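PDB 3PNR: PbICP-C from Plasmodium berghei, which probably inhibits papain-like cysteine proteases, as expected of the C-terminal inhibitor domain of a falstatin-type parasite protein. Local coordinates for residues D58-A63 / P146-S151; L68-G73 / V102-K107. All coordinates share one frame; numbering follows the deposited sequence.

Contact 1. Residues D58-A63 / P146-S151; sequences DLEGNA and PDRMRS. With CD (cadmium ion), chain G.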
loop_
_atom_site.group_PDB
_atom_site.type_symbol
_atom_site.label_atom_id
_atom_site.label_comp_id
_atom_site.label_asym_id
_atom_site.label_seq_id
_atom_site.Cartn_x
_atom_site.Cartn_y
_atom_site.Cartn_z
ATOM N N ASP B 58 -16.483 5.853 14.290
ATOM C CA ASP B 58 -15.809 4.706 13.686
ATOM C C ASP B 58 -15.543 4.970 12.203
ATOM O O ASP B 58 -16.473 5.029 11.384
ATOM C CB ASP B 58 -16.645 3.435 13.850
ATOM C CG ASP B 58 -16.553 2.848 15.248
ATOM O OD1 ASP B 58 -15.966 3.501 16.141
ATOM O OD2 ASP B 58 -17.066 1.725 15.448
ATOM N N LEU B 59 -14.265 5.125 11.870
ATOM C CA LEU B 59 -13.844 5.501 10.528
ATOM C C LEU B 59 -13.338 4.304 9.723
ATOM O O LEU B 59 -12.400 3.607 10.128
ATOM C CB LEU B 59 -12.766 6.576 10.620
ATOM C CG LEU B 59 -13.214 7.867 11.299
ATOM C CD1 LEU B 59 -12.035 8.597 11.933
ATOM C CD2 LEU B 59 -13.942 8.745 10.297
ATOM N N GLU B 60 -13.965 4.080 8.574
ATOM C CA GLU B 60 -13.671 2.911 7.753
ATOM C C GLU B 60 -12.832 3.249 6.521
ATOM O O GLU B 60 -12.982 4.315 5.917
ATOM C CB GLU B 60 -14.973 2.231 7.322
ATOM C CG GLU B 60 -14.782 0.816 6.817
ATOM C CD GLU B 60 -14.250 -0.109 7.894
ATOM O OE1 GLU B 60 -14.612 0.084 9.077
ATOM O OE2 GLU B 60 -13.473 -1.027 7.556
ATOM N N GLY B 61 -11.947 2.332 6.150
ATOM C CA GLY B 61 -11.120 2.509 4.973
ATOM C C GLY B 61 -10.509 1.211 4.475
ATOM O O GLY B 61 -10.894 0.113 4.890
ATOM N N ASN B 62 -9.550 1.341 3.569
ATOM C CA ASN B 62 -8.846 0.187 3.050
ATOM C C ASN B 62 -7.362 0.264 3.367
ATOM O O ASN B 62 -6.708 1.280 3.126
ATOM C CB ASN B 62 -9.087 0.032 1.543
ATOM C CG ASN B 62 -10.334 -0.793 1.228
ATOM O OD1 ASN B 62 -11.288 -0.288 0.627
ATOM N ND2 ASN B 62 -10.333 -2.068 1.639
ATOM N N ALA B 63 -6.837 -0.816 3.930
ATOM C CA ALA B 63 -5.419 -0.903 4.241
ATOM C C ALA B 63 -4.569 -0.885 2.970
ATOM O O ALA B 63 -4.952 -1.463 1.943
ATOM C CB ALA B 63 -5.128 -2.165 5.076
ATOM N N PRO B 146 -10.393 -4.190 4.803
ATOM C CA PRO B 146 -10.988 -3.145 5.641
ATOM C C PRO B 146 -10.105 -2.718 6.805
ATOM O O PRO B 146 -9.606 -3.555 7.548
ATOM C CB PRO B 146 -12.261 -3.814 6.140
ATOM C CG PRO B 146 -12.700 -4.629 4.947
ATOM C CD PRO B 146 -11.425 -5.088 4.252
ATOM N N ASP B 147 -9.942 -1.406 6.942
ATOM C CA ASP B 147 -9.033 -0.783 7.898
ATOM C C ASP B 147 -9.848 0.111 8.853
ATOM O O ASP B 147 -10.395 1.138 8.439
ATOM C CB ASP B 147 -7.978 0.020 7.112
ATOM C CG ASP B 147 -7.217 1.047 7.962
ATOM O OD1 ASP B 147 -7.457 1.155 9.185
ATOM O OD2 ASP B 147 -6.362 1.762 7.385
ATOM N N ARG B 148 -9.936 -0.292 10.123
ATOM C CA ARG B 148 -10.715 0.446 11.122
ATOM C C ARG B 148 -9.896 1.477 11.905
ATOM O O ARG B 148 -8.823 1.167 12.424
ATOM C CB ARG B 148 -11.378 -0.520 12.104
ATOM C CG ARG B 148 -12.647 -1.174 11.582
ATOM C CD ARG B 148 -13.344 -1.975 12.676
ATOM N NE ARG B 148 -14.546 -2.650 12.190
ATOM C CZ ARG B 148 -15.228 -3.558 12.883
ATOM N NH1 ARG B 148 -14.829 -3.905 14.102
ATOM N NH2 ARG B 148 -16.310 -4.121 12.358
ATOM N N MET B 149 -10.409 2.701 11.994
ATOM C CA MET B 149 -9.792 3.719 12.844
ATOM C C MET B 149 -10.851 4.476 13.655
ATOM O O MET B 149 -11.974 4.663 13.192
ATOM C CB MET B 149 -8.900 4.665 12.023
ATOM C CG MET B 149 -7.472 4.142 11.859
ATOM S SD MET B 149 -6.273 5.385 11.356
ATOM C CE MET B 149 -4.875 4.917 12.374
ATOM N N ARG B 150 -10.498 4.902 14.866
ATOM C CA ARG B 150 -11.489 5.475 15.788
ATOM C C ARG B 150 -11.162 6.878 16.306
ATOM O O ARG B 150 -10.046 7.135 16.760
ATOM C CB ARG B 150 -11.706 4.538 16.979
ATOM C CG ARG B 150 -12.737 5.042 17.982
ATOM C CD ARG B 150 -12.959 4.043 19.109
ATOM N NE ARG B 150 -13.661 2.841 18.667
ATOM C CZ ARG B 150 -14.959 2.628 18.852
ATOM N NH1 ARG B 150 -15.695 3.537 19.470
ATOM N NH2 ARG B 150 -15.522 1.506 18.421
ATOM N N SER B 151 -12.147 7.777 16.245
ATOM C CA SER B 151 -12.028 9.095 16.884
ATOM C C SER B 151 -13.038 9.290 18.028
ATOM O O SER B 151 -14.133 8.716 18.022
ATOM C CB SER B 151 -12.148 10.235 15.863
ATOM O OG SER B 151 -11.821 11.495 16.442
HETATM CD CD CD G . -4.844 4.000 9.555
HETATM O O HOH W 1 -3.272 2.433 10.940
HETATM O O HOH W 2 -6.387 5.604 8.191
#
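Leu59 and Met149 face each other as a hydrogen-bonded antiparallel pair. Leu59 N donates to Met149 O at 2.7 Å, and Met149 N returns a bond to Leu59 O at 2.9 Å. Gly61 and Asp147 repeat the pattern. There Asp147 N reaches Gly61 O at 2.7 Å, while the return bond from Gly61 N to Asp147 O is weak.

Charged groups line the face that carries Asp58, Glu60, Arg148 and Arg150. Asp58 OD1 forms a salt bridge with Arg150 NH2 at 3.1 Å. The oxygen sits over the centre of the guanidinium face, and the two planes stand 81° apart. The attraction is therefore between charges, with no N-H aimed at the oxygen. A bend at chi3 (-70°) in Arg150 turns its guanidinium to the carboxylate. The Glu60 side chain slants across that of Arg148. Glu60 OE1 is 3.4 Å from Arg148 CG, at the guanidinium edge but beyond a salt bridge.

The other face carries Leu59, Asp147 and Met149. Met149 SD binds a cadmium ion at 2.7 Å, with two waters and an acidic side chain of another chain. Asp147 OD2 is near the ion but too far to bind it. The arrangement is a central antiparallel strand pair of a beta-sandwich sheet, with an interchain cadmium site beside it.

Contact 2. Residues L68-G73 / V102-K107; sequences LWVLLG and VTQPKK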
loop_
_atom_site.group_PDB
_atom_site.type_symbol
_atom_site.label_atom_id
_atom_site.label_comp_id
_atom_site.label_asym_id
_atom_site.label_seq_id
_atom_site.Cartn_x
_atom_site.Cartn_y
_atom_site.Cartn_z
ATOM N N LEU B 68 -5.022 7.984 4.589
ATOM C CA LEU B 68 -5.315 7.903 6.024
ATOM C C LEU B 68 -6.380 8.915 6.481
ATOM O O LEU B 68 -6.599 9.939 5.839
ATOM C CB LEU B 68 -4.043 8.003 6.884
ATOM C CG LEU B 68 -3.062 9.177 6.786
ATOM C CD1 LEU B 68 -3.634 10.372 6.035
ATOM C CD2 LEU B 68 -2.626 9.583 8.189
ATOM N N TRP B 69 -7.048 8.602 7.585
ATOM C CA TRP B 69 -8.017 9.507 8.193
ATOM C C TRP B 69 -7.320 10.517 9.098
ATOM O O TRP B 69 -6.579 10.135 10.013
ATOM C CB TRP B 69 -9.015 8.710 9.026
ATOM C CG TRP B 69 -10.015 7.955 8.225
ATOM C CD1 TRP B 69 -10.001 6.624 7.951
ATOM C CD2 TRP B 69 -11.193 8.487 7.593
ATOM N NE1 TRP B 69 -11.094 6.288 7.184
ATOM C CE2 TRP B 69 -11.842 7.413 6.954
ATOM C CE3 TRP B 69 -11.755 9.767 7.504
ATOM C CZ2 TRP B 69 -13.029 7.576 6.238
ATOM C CZ3 TRP B 69 -12.936 9.931 6.793
ATOM C CH2 TRP B 69 -13.560 8.842 6.170
ATOM N N VAL B 70 -7.567 11.801 8.847
ATOM C CA VAL B 70 -7.003 12.879 9.660
ATOM C C VAL B 70 -8.098 13.797 10.211
ATOM O O VAL B 70 -8.983 14.233 9.471
ATOM C CB VAL B 70 -6.020 13.715 8.834
ATOM C CG1 VAL B 70 -5.273 14.710 9.710
ATOM C CG2 VAL B 70 -5.057 12.809 8.125
ATOM N N LEU B 71 -8.053 14.077 11.510
ATOM C CA LEU B 71 -8.942 15.089 12.081
ATOM C C LEU B 71 -8.400 16.456 11.709
ATOM O O LEU B 71 -7.292 16.819 12.103
ATOM C CB LEU B 71 -9.047 14.967 13.596
ATOM C CG LEU B 71 -9.612 16.220 14.282
ATOM C CD1 LEU B 71 -11.119 16.358 14.068
ATOM C CD2 LEU B 71 -9.270 16.221 15.770
ATOM N N LEU B 72 -9.180 17.209 10.944
ATOM C CA LEU B 72 -8.680 18.430 10.325
ATOM C C LEU B 72 -9.090 19.714 11.038
ATOM O O LEU B 72 -8.422 20.737 10.895
ATOM C CB LEU B 72 -9.100 18.494 8.853
ATOM C CG LEU B 72 -8.362 17.547 7.906
ATOM C CD1 LEU B 72 -8.991 17.614 6.527
ATOM C CD2 LEU B 72 -6.873 17.881 7.850
ATOM N N GLY B 73 -10.183 19.678 11.790
ATOM C CA GLY B 73 -10.612 20.881 12.476
ATOM C C GLY B 73 -11.947 20.852 13.194
ATOM O O GLY B 73 -12.824 20.042 12.883
ATOM N N VAL B 102 -11.823 16.614 20.898
ATOM C CA VAL B 102 -11.843 15.552 19.893
ATOM C C VAL B 102 -10.435 15.049 19.545
ATOM O O VAL B 102 -9.489 15.828 19.391
ATOM C CB VAL B 102 -12.596 15.975 18.611
ATOM C CG1 VAL B 102 -13.075 14.741 17.859
ATOM C CG2 VAL B 102 -13.781 16.880 18.953
ATOM N N THR B 103 -10.306 13.734 19.422
ATOM C CA THR B 103 -9.003 13.106 19.232
ATOM C C THR B 103 -8.716 12.755 17.774
ATOM O O THR B 103 -9.635 12.468 17.006
ATOM C CB THR B 103 -8.910 11.824 20.062
ATOM O OG1 THR B 103 -10.040 10.995 19.768
ATOM C CG2 THR B 103 -8.904 12.158 21.545
ATOM N N GLN B 104 -7.437 12.783 17.400
ATOM C CA GLN B 104 -7.010 12.313 16.084
ATOM C C GLN B 104 -7.341 10.833 15.944
ATOM O O GLN B 104 -7.184 10.069 16.899
ATOM C CB GLN B 104 -5.505 12.523 15.895
ATOM C CG GLN B 104 -5.096 13.961 15.620
ATOM C CD GLN B 104 -5.535 14.447 14.245
ATOM O OE1 GLN B 104 -5.895 13.655 13.372
ATOM N NE2 GLN B 104 -5.506 15.758 14.051
ATOM N N PRO B 105 -7.810 10.415 14.756
ATOM C CA PRO B 105 -8.135 8.990 14.615
ATOM C C PRO B 105 -6.915 8.111 14.895
ATOM O O PRO B 105 -5.795 8.475 14.530
ATOM C CB PRO B 105 -8.583 8.872 13.151
ATOM C CG PRO B 105 -9.030 10.251 12.774
ATOM C CD PRO B 105 -8.110 11.180 13.532
ATOM N N LYS B 106 -7.136 6.987 15.571
ATOM C CA LYS B 106 -6.074 6.022 15.837
ATOM C C LYS B 106 -6.544 4.594 15.572
ATOM O O LYS B 106 -7.741 4.346 15.409
ATOM C CB LYS B 106 -5.515 6.183 17.256
ATOM C CG LYS B 106 -4.566 7.376 17.381
ATOM C CD LYS B 106 -3.929 7.483 18.761
ATOM C CE LYS B 106 -2.985 8.687 18.839
ATOM N NZ LYS B 106 -2.488 8.955 20.224
ATOM N N LYS B 107 -5.590 3.669 15.519
ATOM C CA LYS B 107 -5.842 2.292 15.098
ATOM C C LYS B 107 -7.014 1.614 15.805
ATOM O O LYS B 107 -7.121 1.643 17.033
ATOM C CB LYS B 107 -4.586 1.438 15.292
ATOM C CG LYS B 107 -3.324 2.011 14.668
ATOM C CD LYS B 107 -2.155 1.030 14.765
ATOM C CE LYS B 107 -1.019 1.432 13.826
ATOM N NZ LYS B 107 0.042 0.387 13.723
#
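Leu71 meets Gln104 and Pro105 where the two sheets of the beta-sandwich come together. Strand 68-75 edges one sheet, and 102-107 belongs to the other. The tight part is centred on Leu71, whose backbone is gripped by one side-chain amide. Leu71 N donates to Gln104 OE1 at 2.9 Å, and this donor lies 30° out of the plane of the Gln104 side-chain carbonyl. Two bonds to one residue fix the rotation of the amide. Gln104 NE2 also donates to Lys93 O, so this buried nitrogen is held twice. A bend at chi2 (-70°) folds the Gln104 side chain toward the backbone of Leu71.

Apolar atoms close in beside the amide. Pro105 CD lies 3.9 Å from Leu71 CB, and Pro105 CG lies 4.1 Å from Trp69 CB. The indole of Trp69 leads away to bond Glu60 O through NE1.

Leu71 CD2 comes within 3.6 Å of Val102 O, but is 4.4 Å from Val102 CB. The open side is at 106-107, which diverges from 68-73. Lys106 is exposed to solvent. Lys107 lies by a neighbouring chain, with a long, weak ion pair there. The second amide bond runs from Gln104 NE2 to Leu71 O at 2.8 Å, in the carbonyl plane and on a lone pair of that oxygen.

Overall arrangement
Contact 1 joins neighbouring strands within one sheet, whereas contact 2 joins that sheet to the edge strand of the other. Both share the sheet in which strands 146-155 and 100-107 are neighbours. Contact 1 is partly buried, with its salt bridge on one face, and Asp147 and the cadmium on the other. Contact 2 is buried, with a polar amide set among apolar groups. Backbone groups pair with each other in contact 1, but in contact 2 a side-chain amide takes the backbone as partner. Their centres are about 11 Å apart. Leu59 CD1 packs on Pro105 CG at 3.5 Å, and Ser151 OG hydrogen-bonds to Thr103 O, so the Leu59 and Ser151 part of contact 1 runs into the core at contact 2.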